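Local coordinates for protein adenylyltransferase MntA (Shewanella oneidensis MR-1, PDB 6M6U) that neutralises its cognate toxin HepT, mostly by transferring three successive AMP units from ATP to a toxin tyrosine, and also binds its own promoter, at residues D15-L20 with V44-T49; Q21-F26 with I40-L45; D48-I53 with L72-S77; A78-C83 with S109-L114. The protein carries 2 engineered substitutions. One frame throughout, in Å; residues are numbered along the deposited sequence.

Contact 1 (D15-L20 with V44-T49); sequences DNIPKL and VLAADT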
loop_
_atom_site.group_PDB
_atom_site.type_symbol
_atom_site.label_atom_id
_atom_site.label_comp_id
_atom_site.label_asym_id
_atom_site.label_seq_id
_atom_site.Cartn_x
_atom_site.Cartn_y
_atom_site.Cartn_z
ATOM N N ASP E 15 11.736 27.231 -14.261
ATOM C CA ASP E 15 11.220 28.244 -13.350
ATOM C C ASP E 15 11.466 27.905 -11.888
ATOM O O ASP E 15 11.442 28.812 -11.052
ATOM C CB ASP E 15 9.715 28.442 -13.557
ATOM C CG ASP E 15 9.376 29.014 -14.922
ATOM O OD1 ASP E 15 10.307 29.328 -15.696
ATOM O OD2 ASP E 15 8.169 29.156 -15.219
ATOM N N ASN E 16 11.691 26.631 -11.553
ATOM C CA ASN E 16 11.752 26.214 -10.157
ATOM C C ASN E 16 13.115 25.711 -9.697
ATOM O O ASN E 16 13.314 25.563 -8.487
ATOM C CB ASN E 16 10.700 25.127 -9.881
ATOM C CG ASN E 16 9.302 25.693 -9.743
ATOM O OD1 ASN E 16 8.882 26.069 -8.651
ATOM N ND2 ASN E 16 8.575 25.757 -10.847
ATOM N N ILE E 17 14.054 25.449 -10.599
ATOM C CA ILE E 17 15.347 24.908 -10.180
ATOM C C ILE E 17 16.460 25.890 -10.522
ATOM O O ILE E 17 16.733 26.130 -11.706
ATOM C CB ILE E 17 15.615 23.537 -10.820
ATOM C CG1 ILE E 17 14.527 22.544 -10.418
ATOM C CG2 ILE E 17 16.977 23.017 -10.385
ATOM C CD1 ILE E 17 14.665 21.185 -11.064
ATOM N N PRO E 18 17.131 26.469 -9.529
ATOM C CA PRO E 18 18.241 27.380 -9.828
ATOM C C PRO E 18 19.406 26.650 -10.476
ATOM O O PRO E 18 19.732 25.517 -10.112
ATOM C CB PRO E 18 18.630 27.931 -8.450
ATOM C CG PRO E 18 18.175 26.882 -7.489
ATOM C CD PRO E 18 16.915 26.310 -8.080
ATOM N N LYS E 19 20.030 27.317 -11.448
ATOM C CA LYS E 19 21.247 26.821 -12.096
ATOM C C LYS E 19 21.039 25.431 -12.690
ATOM O O LYS E 19 21.920 24.569 -12.628
ATOM C CB LYS E 19 22.427 26.824 -11.124
ATOM C CG LYS E 19 22.760 28.192 -10.566
ATOM C CD LYS E 19 23.643 28.065 -9.347
ATOM C CE LYS E 19 22.932 27.279 -8.258
ATOM N NZ LYS E 19 23.892 26.744 -7.262
ATOM N N LEU E 20 19.859 25.214 -13.264
ATOM C CA LEU E 20 19.561 23.955 -13.931
ATOM C C LEU E 20 20.515 23.739 -15.099
ATOM O O LEU E 20 20.908 24.686 -15.782
ATOM C CB LEU E 20 18.114 23.963 -14.413
ATOM C CG LEU E 20 17.505 22.683 -14.969
ATOM C CD1 LEU E 20 17.529 21.588 -13.921
ATOM C CD2 LEU E 20 16.078 22.979 -15.405
ATOM N N VAL E 44 17.064 15.484 -13.510
ATOM C CA VAL E 44 17.622 16.818 -13.666
ATOM C C VAL E 44 19.014 16.840 -13.058
ATOM O O VAL E 44 19.313 16.123 -12.098
ATOM C CB VAL E 44 16.735 17.908 -13.020
ATOM C CG1 VAL E 44 15.464 18.102 -13.828
ATOM C CG2 VAL E 44 16.401 17.537 -11.584
ATOM N N LEU E 45 19.873 17.660 -13.646
ATOM C CA LEU E 45 21.154 18.011 -13.060
ATOM C C LEU E 45 21.181 19.520 -12.904
ATOM O O LEU E 45 20.943 20.251 -13.872
ATOM C CB LEU E 45 22.327 17.538 -13.924
ATOM C CG LEU E 45 23.726 17.751 -13.329
ATOM C CD1 LEU E 45 23.929 16.879 -12.094
ATOM C CD2 LEU E 45 24.804 17.474 -14.363
ATOM N N ALA E 46 21.433 19.977 -11.688
ATOM C CA ALA E 46 21.650 21.382 -11.396
ATOM C C ALA E 46 23.051 21.552 -10.820
ATOM O O ALA E 46 23.744 20.574 -10.519
ATOM C CB ALA E 46 20.589 21.915 -10.425
ATOM N N ALA E 47 23.465 22.812 -10.661
ATOM C CA ALA E 47 24.786 23.087 -10.101
ATOM C C ALA E 47 24.921 22.519 -8.693
ATOM O O ALA E 47 25.963 21.950 -8.343
ATOM C CB ALA E 47 25.059 24.592 -10.100
ATOM N N ASP E 48 23.883 22.659 -7.872
ATOM C CA ASP E 48 23.848 22.078 -6.540
ATOM C C ASP E 48 22.875 20.910 -6.495
ATOM O O ASP E 48 21.965 20.791 -7.324
ATOM C CB ASP E 48 23.426 23.104 -5.481
ATOM C CG ASP E 48 24.278 24.348 -5.496
ATOM O OD1 ASP E 48 23.717 25.445 -5.284
ATOM O OD2 ASP E 48 25.503 24.238 -5.717
ATOM N N THR E 49 23.075 20.048 -5.501
ATOM C CA THR E 49 22.059 19.063 -5.169
ATOM C C THR E 49 20.792 19.785 -4.737
ATOM O O THR E 49 20.846 20.800 -4.036
ATOM C CB THR E 49 22.535 18.148 -4.040
ATOM O OG1 THR E 49 22.687 18.922 -2.847
ATOM C CG2 THR E 49 23.864 17.498 -4.378
#

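Contact 2 (Q21-F26 with I40-L45); sequences QLIYLF and IEIAVL. Engineered in segment 40-45: Glu41 (natural residue Asp).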
loop_
_atom_site.group_PDB
_atom_site.type_symbol
_atom_site.label_atom_id
_atom_site.label_comp_id
_atom_site.label_asym_id
_atom_site.label_seq_id
_atom_site.Cartn_x
_atom_site.Cartn_y
_atom_site.Cartn_z
ATOM N N GLN E 21 20.892 22.494 -15.324
ATOM C CA GLN E 21 21.844 22.202 -16.391
ATOM C C GLN E 21 21.346 21.156 -17.373
ATOM O O GLN E 21 21.650 21.252 -18.563
ATOM C CB GLN E 21 23.188 21.748 -15.795
ATOM C CG GLN E 21 23.901 22.823 -14.991
ATOM C CD GLN E 21 25.020 22.270 -14.130
ATOM O OE1 GLN E 21 25.166 21.056 -13.985
ATOM N NE2 GLN E 21 25.812 23.160 -13.546
ATOM N N LEU E 22 20.606 20.150 -16.910
ATOM C CA LEU E 22 20.169 19.065 -17.775
ATOM C C LEU E 22 18.782 18.611 -17.357
ATOM O O LEU E 22 18.506 18.475 -16.163
ATOM C CB LEU E 22 21.148 17.877 -17.719
ATOM C CG LEU E 22 22.558 18.093 -18.283
ATOM C CD1 LEU E 22 23.517 17.018 -17.791
ATOM C CD2 LEU E 22 22.558 18.142 -19.809
ATOM N N ILE E 23 17.909 18.390 -18.341
ATOM C CA ILE E 23 16.613 17.746 -18.134
ATOM C C ILE E 23 16.556 16.510 -19.020
ATOM O O ILE E 23 16.813 16.598 -20.227
ATOM C CB ILE E 23 15.433 18.681 -18.461
ATOM C CG1 ILE E 23 15.434 19.918 -17.565
ATOM C CG2 ILE E 23 14.116 17.938 -18.320
ATOM C CD1 ILE E 23 14.286 20.859 -17.846
ATOM N N TYR E 24 16.220 15.368 -18.426
ATOM C CA TYR E 24 16.005 14.132 -19.166
ATOM C C TYR E 24 14.638 13.569 -18.842
ATOM O O TYR E 24 14.220 13.550 -17.679
ATOM C CB TYR E 24 17.034 13.044 -18.841
ATOM C CG TYR E 24 18.446 13.375 -19.222
ATOM C CD1 TYR E 24 18.880 13.248 -20.532
ATOM C CD2 TYR E 24 19.351 13.799 -18.264
ATOM C CE1 TYR E 24 20.177 13.549 -20.877
ATOM C CE2 TYR E 24 20.643 14.099 -18.599
ATOM C CZ TYR E 24 21.053 13.976 -19.906
ATOM O OH TYR E 24 22.352 14.279 -20.234
ATOM N N LEU E 25 13.961 13.101 -19.880
ATOM C CA LEU E 25 12.853 12.177 -19.728
ATOM C C LEU E 25 13.423 10.774 -19.889
ATOM O O LEU E 25 14.208 10.526 -20.811
ATOM C CB LEU E 25 11.779 12.465 -20.779
ATOM C CG LEU E 25 10.417 11.790 -20.687
ATOM C CD1 LEU E 25 9.623 12.313 -19.488
ATOM C CD2 LEU E 25 9.662 12.017 -21.989
ATOM N N PHE E 26 13.078 9.871 -18.974
ATOM C CA PHE E 26 13.568 8.502 -19.075
ATOM C C PHE E 26 12.445 7.551 -18.678
ATOM O O PHE E 26 11.302 7.960 -18.449
ATOM C CB PHE E 26 14.849 8.299 -18.245
ATOM C CG PHE E 26 14.642 8.332 -16.747
ATOM C CD1 PHE E 26 14.678 7.158 -16.005
ATOM C CD2 PHE E 26 14.451 9.536 -16.076
ATOM C CE1 PHE E 26 14.500 7.174 -14.625
ATOM C CE2 PHE E 26 14.271 9.563 -14.696
ATOM C CZ PHE E 26 14.297 8.377 -13.969
ATOM N N ILE E 40 5.582 9.391 -14.801
ATOM C CA ILE E 40 6.513 10.086 -15.678
ATOM C C ILE E 40 7.813 10.248 -14.901
ATOM O O ILE E 40 7.819 10.780 -13.785
ATOM C CB ILE E 40 5.944 11.440 -16.123
ATOM C CG1 ILE E 40 4.576 11.238 -16.787
ATOM C CG2 ILE E 40 6.902 12.144 -17.070
ATOM C CD1 ILE E 40 3.774 12.497 -16.930
ATOM N N GLU E 41 8.909 9.748 -15.467
ATOM C CA GLU E 41 10.205 9.736 -14.802
ATOM C C GLU E 41 11.090 10.801 -15.431
ATOM O O GLU E 41 11.390 10.744 -16.630
ATOM C CB GLU E 41 10.848 8.351 -14.888
ATOM C CG GLU E 41 10.158 7.314 -14.006
ATOM C CD GLU E 41 10.560 5.885 -14.323
ATOM O OE1 GLU E 41 11.650 5.448 -13.894
ATOM O OE2 GLU E 41 9.778 5.193 -15.007
ATOM N N ILE E 42 11.498 11.774 -14.622
ATOM C CA ILE E 42 12.274 12.918 -15.079
ATOM C C ILE E 42 13.526 13.033 -14.221
ATOM O O ILE E 42 13.467 12.900 -12.993
ATOM C CB ILE E 42 11.447 14.219 -15.014
ATOM C CG1 ILE E 42 10.162 14.067 -15.825
ATOM C CG2 ILE E 42 12.268 15.411 -15.516
ATOM C CD1 ILE E 42 9.089 15.059 -15.443
ATOM N N ALA E 43 14.658 13.279 -14.870
ATOM C CA ALA E 43 15.931 13.459 -14.195
ATOM C C ALA E 43 16.471 14.846 -14.511
ATOM O O ALA E 43 16.348 15.329 -15.642
ATOM C CB ALA E 43 16.944 12.394 -14.618
ATOM N N VAL E 44 17.064 15.484 -13.510
ATOM C CA VAL E 44 17.622 16.818 -13.666
ATOM C C VAL E 44 19.014 16.840 -13.058
ATOM O O VAL E 44 19.313 16.123 -12.098
ATOM C CB VAL E 44 16.735 17.908 -13.020
ATOM C CG1 VAL E 44 15.464 18.102 -13.828
ATOM C CG2 VAL E 44 16.401 17.537 -11.584
ATOM N N LEU E 45 19.873 17.660 -13.646
ATOM C CA LEU E 45 21.154 18.011 -13.060
ATOM C C LEU E 45 21.181 19.520 -12.904
ATOM O O LEU E 45 20.943 20.251 -13.872
ATOM C CB LEU E 45 22.327 17.538 -13.924
ATOM C CG LEU E 45 23.726 17.751 -13.329
ATOM C CD1 LEU E 45 23.929 16.879 -12.094
ATOM C CD2 LEU E 45 24.804 17.474 -14.363
#

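Contact 3 (D48-I53 with L72-S77); sequences DTLDNI and LVDLRS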
loop_
_atom_site.group_PDB
_atom_site.type_symbol
_atom_site.label_atom_id
_atom_site.label_comp_id
_atom_site.label_asym_id
_atom_site.label_seq_id
_atom_site.Cartn_x
_atom_site.Cartn_y
_atom_site.Cartn_z
ATOM N N ASP E 48 23.883 22.659 -7.872
ATOM C CA ASP E 48 23.848 22.078 -6.540
ATOM C C ASP E 48 22.875 20.910 -6.495
ATOM O O ASP E 48 21.965 20.791 -7.324
ATOM C CB ASP E 48 23.426 23.104 -5.481
ATOM C CG ASP E 48 24.278 24.348 -5.496
ATOM O OD1 ASP E 48 23.717 25.445 -5.284
ATOM O OD2 ASP E 48 25.503 24.238 -5.717
ATOM N N THR E 49 23.075 20.048 -5.501
ATOM C CA THR E 49 22.059 19.063 -5.169
ATOM C C THR E 49 20.792 19.785 -4.737
ATOM O O THR E 49 20.846 20.800 -4.036
ATOM C CB THR E 49 22.535 18.148 -4.040
ATOM O OG1 THR E 49 22.687 18.922 -2.847
ATOM C CG2 THR E 49 23.864 17.498 -4.378
ATOM N N LEU E 50 19.647 19.269 -5.169
ATOM C CA LEU E 50 18.381 19.822 -4.726
ATOM C C LEU E 50 18.102 19.367 -3.304
ATOM O O LEU E 50 18.525 18.287 -2.885
ATOM C CB LEU E 50 17.233 19.379 -5.636
ATOM C CG LEU E 50 17.418 19.378 -7.157
ATOM C CD1 LEU E 50 16.089 19.083 -7.840
ATOM C CD2 LEU E 50 18.006 20.684 -7.670
ATOM N N ASP E 51 17.391 20.208 -2.557
ATOM C CA ASP E 51 16.803 19.753 -1.307
ATOM C C ASP E 51 15.827 18.621 -1.606
ATOM O O ASP E 51 15.006 18.721 -2.525
ATOM C CB ASP E 51 16.096 20.910 -0.598
ATOM C CG ASP E 51 15.363 20.467 0.664
ATOM O OD1 ASP E 51 14.256 20.986 0.926
ATOM O OD2 ASP E 51 15.894 19.601 1.393
ATOM N N ASN E 52 15.930 17.533 -0.842
ATOM C CA ASN E 52 15.136 16.343 -1.137
ATOM C C ASN E 52 13.644 16.634 -1.037
ATOM O O ASN E 52 12.859 16.233 -1.904
ATOM C CB ASN E 52 15.520 15.209 -0.191
ATOM C CG ASN E 52 14.777 13.927 -0.496
ATOM O OD1 ASN E 52 14.349 13.704 -1.628
ATOM N ND2 ASN E 52 14.617 13.077 0.511
ATOM N N ILE E 53 13.235 17.335 0.019
ATOM C CA ILE E 53 11.818 17.610 0.223
ATOM C C ILE E 53 11.315 18.627 -0.797
ATOM O O ILE E 53 10.218 18.482 -1.349
ATOM C CB ILE E 53 11.579 18.062 1.677
ATOM C CG1 ILE E 53 11.585 16.836 2.605
ATOM C CG2 ILE E 53 10.284 18.850 1.794
ATOM C CD1 ILE E 53 11.808 17.150 4.071
ATOM N N LEU E 72 10.715 12.641 -9.847
ATOM C CA LEU E 72 11.745 13.614 -10.187
ATOM C C LEU E 72 13.048 13.179 -9.534
ATOM O O LEU E 72 13.133 13.091 -8.302
ATOM C CB LEU E 72 11.349 15.023 -9.745
ATOM C CG LEU E 72 12.394 16.110 -10.005
ATOM C CD1 LEU E 72 12.745 16.212 -11.493
ATOM C CD2 LEU E 72 11.885 17.444 -9.474
ATOM N N VAL E 73 14.049 12.897 -10.360
ATOM C CA VAL E 73 15.313 12.332 -9.913
ATOM C C VAL E 73 16.372 13.421 -9.998
ATOM O O VAL E 73 16.571 14.024 -11.059
ATOM C CB VAL E 73 15.703 11.104 -10.752
ATOM C CG1 VAL E 73 17.184 10.804 -10.604
ATOM C CG2 VAL E 73 14.870 9.892 -10.344
ATOM N N ASP E 74 17.037 13.690 -8.879
ATOM C CA ASP E 74 18.196 14.572 -8.881
ATOM C C ASP E 74 19.413 13.745 -9.274
ATOM O O ASP E 74 19.840 12.864 -8.523
ATOM C CB ASP E 74 18.388 15.232 -7.519
ATOM C CG ASP E 74 19.601 16.162 -7.479
ATOM O OD1 ASP E 74 20.150 16.498 -8.552
ATOM O OD2 ASP E 74 20.003 16.571 -6.369
ATOM N N LEU E 75 19.970 14.023 -10.456
ATOM C CA LEU E 75 21.098 13.238 -10.945
ATOM C C LEU E 75 22.325 13.382 -10.053
ATOM O O LEU E 75 23.177 12.488 -10.025
ATOM C CB LEU E 75 21.436 13.647 -12.378
ATOM C CG LEU E 75 20.424 13.182 -13.424
ATOM C CD1 LEU E 75 20.694 13.830 -14.774
ATOM C CD2 LEU E 75 20.466 11.673 -13.534
ATOM N N ARG E 76 22.432 14.490 -9.313
ATOM C CA ARG E 76 23.641 14.748 -8.542
ATOM C C ARG E 76 23.745 13.856 -7.309
ATOM O O ARG E 76 24.850 13.657 -6.798
ATOM C CB ARG E 76 23.701 16.227 -8.145
ATOM C CG ARG E 76 25.071 16.687 -7.679
ATOM C CD ARG E 76 25.162 18.210 -7.598
ATOM N NE ARG E 76 25.241 18.833 -8.915
ATOM C CZ ARG E 76 26.338 18.836 -9.673
ATOM N NH1 ARG E 76 27.443 18.238 -9.243
ATOM N NH2 ARG E 76 26.331 19.429 -10.863
ATOM N N SER E 77 22.631 13.307 -6.830
ATOM C CA SER E 77 22.656 12.363 -5.723
ATOM C C SER E 77 22.163 10.978 -6.117
ATOM O O SER E 77 22.145 10.076 -5.270
ATOM C CB SER E 77 21.818 12.887 -4.550
ATOM O OG SER E 77 20.438 12.847 -4.863
#

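Contact 4 (A78-C83 with S109-L114); sequences ASTVLC and SMYQHL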
loop_
_atom_site.group_PDB
_atom_site.type_symbol
_atom_site.label_atom_id
_atom_site.label_comp_id
_atom_site.label_asym_id
_atom_site.label_seq_id
_atom_site.Cartn_x
_atom_site.Cartn_y
_atom_site.Cartn_z
ATOM N N ALA E 78 21.770 10.779 -7.370
ATOM C CA ALA E 78 21.235 9.499 -7.798
ATOM C C ALA E 78 22.328 8.434 -7.849
ATOM O O ALA E 78 23.523 8.725 -7.982
ATOM C CB ALA E 78 20.572 9.633 -9.167
ATOM N N SER E 79 21.893 7.178 -7.765
ATOM C CA SER E 79 22.801 6.047 -7.813
ATOM C C SER E 79 23.492 5.970 -9.175
ATOM O O SER E 79 23.055 6.567 -10.162
ATOM C CB SER E 79 22.044 4.749 -7.536
ATOM O OG SER E 79 21.454 4.280 -8.735
ATOM N N THR E 80 24.587 5.214 -9.224
ATOM C CA THR E 80 25.294 5.036 -10.491
ATOM C C THR E 80 24.475 4.203 -11.468
ATOM O O THR E 80 24.472 4.475 -12.674
ATOM C CB THR E 80 26.658 4.395 -10.242
ATOM O OG1 THR E 80 27.405 5.233 -9.364
ATOM C CG2 THR E 80 27.427 4.268 -11.547
ATOM N N VAL E 81 23.785 3.177 -10.963
ATOM C CA VAL E 81 22.855 2.403 -11.784
ATOM C C VAL E 81 21.825 3.321 -12.432
ATOM O O VAL E 81 21.589 3.265 -13.647
ATOM C CB VAL E 81 22.175 1.318 -10.932
ATOM C CG1 VAL E 81 20.928 0.790 -11.632
ATOM C CG2 VAL E 81 23.154 0.192 -10.635
ATOM N N LEU E 82 21.197 4.184 -11.628
ATOM C CA LEU E 82 20.150 5.051 -12.159
ATOM C C LEU E 82 20.715 6.070 -13.143
ATOM O O LEU E 82 20.107 6.329 -14.188
ATOM C CB LEU E 82 19.410 5.752 -11.019
ATOM C CG LEU E 82 18.209 6.611 -11.436
ATOM C CD1 LEU E 82 17.296 5.861 -12.400
ATOM C CD2 LEU E 82 17.431 7.030 -10.198
ATOM N N CYS E 83 21.875 6.656 -12.837
ATOM C CA CYS E 83 22.490 7.573 -13.793
ATOM C C CYS E 83 22.776 6.878 -15.118
ATOM O O CYS E 83 22.612 7.474 -16.188
ATOM C CB CYS E 83 23.768 8.173 -13.207
ATOM S SG CYS E 83 23.477 9.427 -11.940
ATOM N N SER E 109 31.721 5.680 -17.220
ATOM C CA SER E 109 32.965 5.259 -16.579
ATOM C C SER E 109 32.705 4.708 -15.180
ATOM O O SER E 109 33.155 3.607 -14.841
ATOM C CB SER E 109 33.943 6.429 -16.525
ATOM O OG SER E 109 35.126 6.053 -15.851
ATOM N N MET E 110 31.989 5.472 -14.348
ATOM C CA MET E 110 31.636 4.995 -13.012
ATOM C C MET E 110 30.846 3.694 -13.076
ATOM O O MET E 110 31.015 2.813 -12.221
ATOM C CB MET E 110 30.832 6.058 -12.262
ATOM C CG MET E 110 31.631 7.295 -11.897
ATOM S SD MET E 110 30.684 8.493 -10.946
ATOM C CE MET E 110 30.518 7.649 -9.372
ATOM N N TYR E 111 29.974 3.553 -14.077
ATOM C CA TYR E 111 29.181 2.334 -14.172
ATOM C C TYR E 111 30.050 1.147 -14.567
ATOM O O TYR E 111 29.861 0.034 -14.061
ATOM C CB TYR E 111 28.029 2.517 -15.161
ATOM C CG TYR E 111 27.108 1.322 -15.210
ATOM C CD1 TYR E 111 27.270 0.334 -16.172
ATOM C CD2 TYR E 111 26.090 1.168 -14.272
ATOM C CE1 TYR E 111 26.437 -0.765 -16.217
ATOM C CE2 TYR E 111 25.246 0.071 -14.308
ATOM C CZ TYR E 111 25.428 -0.893 -15.284
ATOM O OH TYR E 111 24.605 -1.993 -15.327
ATOM N N GLN E 112 31.015 1.366 -15.460
ATOM C CA GLN E 112 31.905 0.281 -15.853
ATOM C C GLN E 112 32.750 -0.191 -14.676
ATOM O O GLN E 112 32.928 -1.399 -14.483
ATOM C CB GLN E 112 32.780 0.725 -17.021
ATOM C CG GLN E 112 32.006 0.795 -18.331
ATOM C CD GLN E 112 32.812 1.378 -19.467
ATOM O OE1 GLN E 112 33.928 1.858 -19.275
ATOM N NE2 GLN E 112 32.250 1.336 -20.666
ATOM N N HIS E 113 33.254 0.741 -13.864
ATOM C CA HIS E 113 34.002 0.348 -12.671
ATOM C C HIS E 113 33.110 -0.341 -11.650
ATOM O O HIS E 113 33.565 -1.253 -10.950
ATOM C CB HIS E 113 34.678 1.560 -12.031
ATOM C CG HIS E 113 35.938 1.982 -12.718
ATOM N ND1 HIS E 113 35.989 3.051 -13.587
ATOM C CD2 HIS E 113 37.193 1.478 -12.666
ATOM C CE1 HIS E 113 37.223 3.188 -14.038
ATOM N NE2 HIS E 113 37.973 2.246 -13.495
ATOM N N LEU E 114 31.845 0.074 -11.550
ATOM C CA LEU E 114 30.926 -0.598 -10.636
ATOM C C LEU E 114 30.648 -2.028 -11.088
ATOM O O LEU E 114 30.595 -2.946 -10.260
ATOM C CB LEU E 114 29.621 0.190 -10.519
ATOM C CG LEU E 114 28.582 -0.534 -9.659
ATOM C CD1 LEU E 114 29.066 -0.647 -8.208
ATOM C CD2 LEU E 114 27.203 0.126 -9.742
#

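Contact 1 (D15-L20 with V44-T49)
Lys19 meets Ala47 with backbone and side chain, and Asp48 with the end of its side chain. Its carbonyl oxygen accepts from the amide of Ala47 (Lys19 O to Ala47 N 3.1 Å), a bond bent to 144° at the hydrogen. The same Lys19 O also receives a CA-H...O contact from Ala46 CA at 3.4 Å. The aliphatic part of the Lys19 side chain runs over the Ala47 methyl, with Lys19 CB 3.6 Å from Ala47 CB, and bends at chi3 (-61°), bringing NZ round to a salt bridge with Asp48 OD1; the modelled separation is too short to be taken literally. Leu20 and Ala46 form an antiparallel non-hydrogen-bonded pair where strand 20-26 begins and strand 40-46 ends in the nucleotidyltransferase sheet. A type II turn from Ile17 to Leu20 leads the chain into it from helix 6-16. Leu20 CG lies opposite its own backbone N (chi1 -171°), which carries CD1 across Val44 at about a right angle, 3.9 Å from Val44 CB. Ile17 supplies two branches: CG2 sits 3.8 Å from Ala46 CB, while CD1 meets Val44 CG2 tip to tip at 4.1 Å. Further out, Leu13 of helix 6-16 touches both Leu20 and Val44, and Leu58 of helix 52-66 packs on Ile17.

Contact 2 (Q21-F26 with I40-L45)
Leu45 O is held by two consecutive amides, Gln21 N at 2.7 Å and Leu22 N at 3.1 Å, both in its carbonyl plane, with Leu22 N on a lone pair. Two residues thus face one, a classic beta bulge. From Leu22-Leu45 through Tyr24-Ala43 the antiparallel pairing is regular: Tyr24 N reaches Ala43 O at 2.8 Å, and the Ala43 amide bonds back to Tyr24 O. The Phe26 side chain takes the position between its backbone N and carbonyl carbon (chi1 70°), laying the ring across the partner strand. Glu41 CB stands over one face, 3.6 Å from the Phe26 ring centroid, a CH-pi contact, and Phe26 CE2 meets Ala43 CB at 3.9 Å. Glu41, an engineered replacement for Asp, occupies a magnesium-binding position of the GSX(10)DXD motif. Leu22 and Leu45 lie side by side, CD1 of Leu22 3.7 Å from CD2 of Leu45. On the face that carries Ile23, Leu25 and Ile42, the Leu25 side chain reaches over to Ile40, CD1 3.6 Å from Ile40 CG2. Helix 6-16 packs on Ile23, Ile42 and Val44; helix 80-89 covers Tyr24 and Phe26, Asp100 takes the Tyr24 hydroxyl, and strands 70-74 and 91-94 flank the pair.

Contact 3 (D48-I53 with L72-S77)
Thr49 and Arg76 bring their CA atoms to 5.7 Å, but no strand pairing joins the loop 48-51 to the end of strand 70-74, and the Asp74 carboxylate bridges them instead. Its OD2 accepts from the amide of Leu50, Asp74 OD2 to Leu50 N being 3.0 Å, at 155° on the hydrogen. The other oxygen turns back on its own segment: Asp74 OD1 takes Arg76 N at 3.1 Å, an Asx turn. The two donors approach from opposite faces of the carboxylate, each well out of its plane, which should help hold the rotation of this buried group. Asp74 CG sits opposite its backbone N (chi1 180°), projecting the group from the strand toward the loop. Leu50 crosses it obliquely, with Leu50 CG 3.9 Å from Asp74 CG, and goes on to pack against Val44 and Arg55. Thr49 and Arg76 cross at about a right angle: Thr49 CG2 rests on the aliphatic part of the arginine, 3.5 Å from Arg76 CD. A bend at chi3 (-74°) in Arg76 then turns NE to its bond with Ala46 O, tying the arginine to the end of strand 40-46. The loop ends at Asp51, the N-cap of helix 52-66, whose OD1 accepts from Ala54 N. Next to it, Asn52 and Ile53 touch a HepT chain, in line with the importance of this helix for toxin interaction. The whole is a tie within a beta-alpha-beta crossover, joining the loop that enters helix 52-66 to the end of the parallel strand 70-74 that follows it.

Contact 4 (A78-C83 with S109-L114)
The Thr80 methyl rests against the backbone of the long helix 97-125, with CG2 3.7 Å from Tyr111 N and 3.8 Å from Met110 C. That methyl lies opposite the threonine's own backbone N, with OG1 beside the backbone N (chi1 -59°). The Met110 side chain crosses Thr80 at about a right angle; its CB is 3.9 Å from Thr80 CG2, and a bend at chi3 (71°) folds Met110 CE back to 3.9 Å from Thr80 OG1. Here the first turn of helix 80-89 abuts helix 97-125 with no hydrogen bond between the segments. Ser79 is the N-cap of that shorter helix, its OG accepting from Leu82 N at 2.9 Å. One residue on from Thr80, Val81 meets the Tyr111 ring at its edge, the valine CA lying near the ring plane and 4.2 Å from Tyr111 CE2. Val81 CG2 also lies 4.1 Å from Leu114 CD2. Three toxin chains touch these segments: the Tyr111 hydroxyl bonds to Asp3 of one HepT chain, and Gln112 NE2 to Asn55 and Pro66 of another. Helix 97-125 is important for interaction with the toxin.

Contact 2 is the buried centre, near the middle of the chain, and the only one built as a regular run of paired strands. Contact 1 continues the same pair of strands to its partly buried end, where a single backbone bond is joined by a turn, apolar branches and a salt bridge. Contact 3 adds the neighbouring strand 70-74; it shares Asp48 and Thr49 with contact 1, lies at the surface, and relies on a carboxylate gripping amides. Contact 4 is buried too, but it is helix packing without hydrogen bonds across it, touched by three toxin chains. It meets contact 2 through Phe26 against Leu82, and contact 3 through Val73 against Leu82 and Ala78.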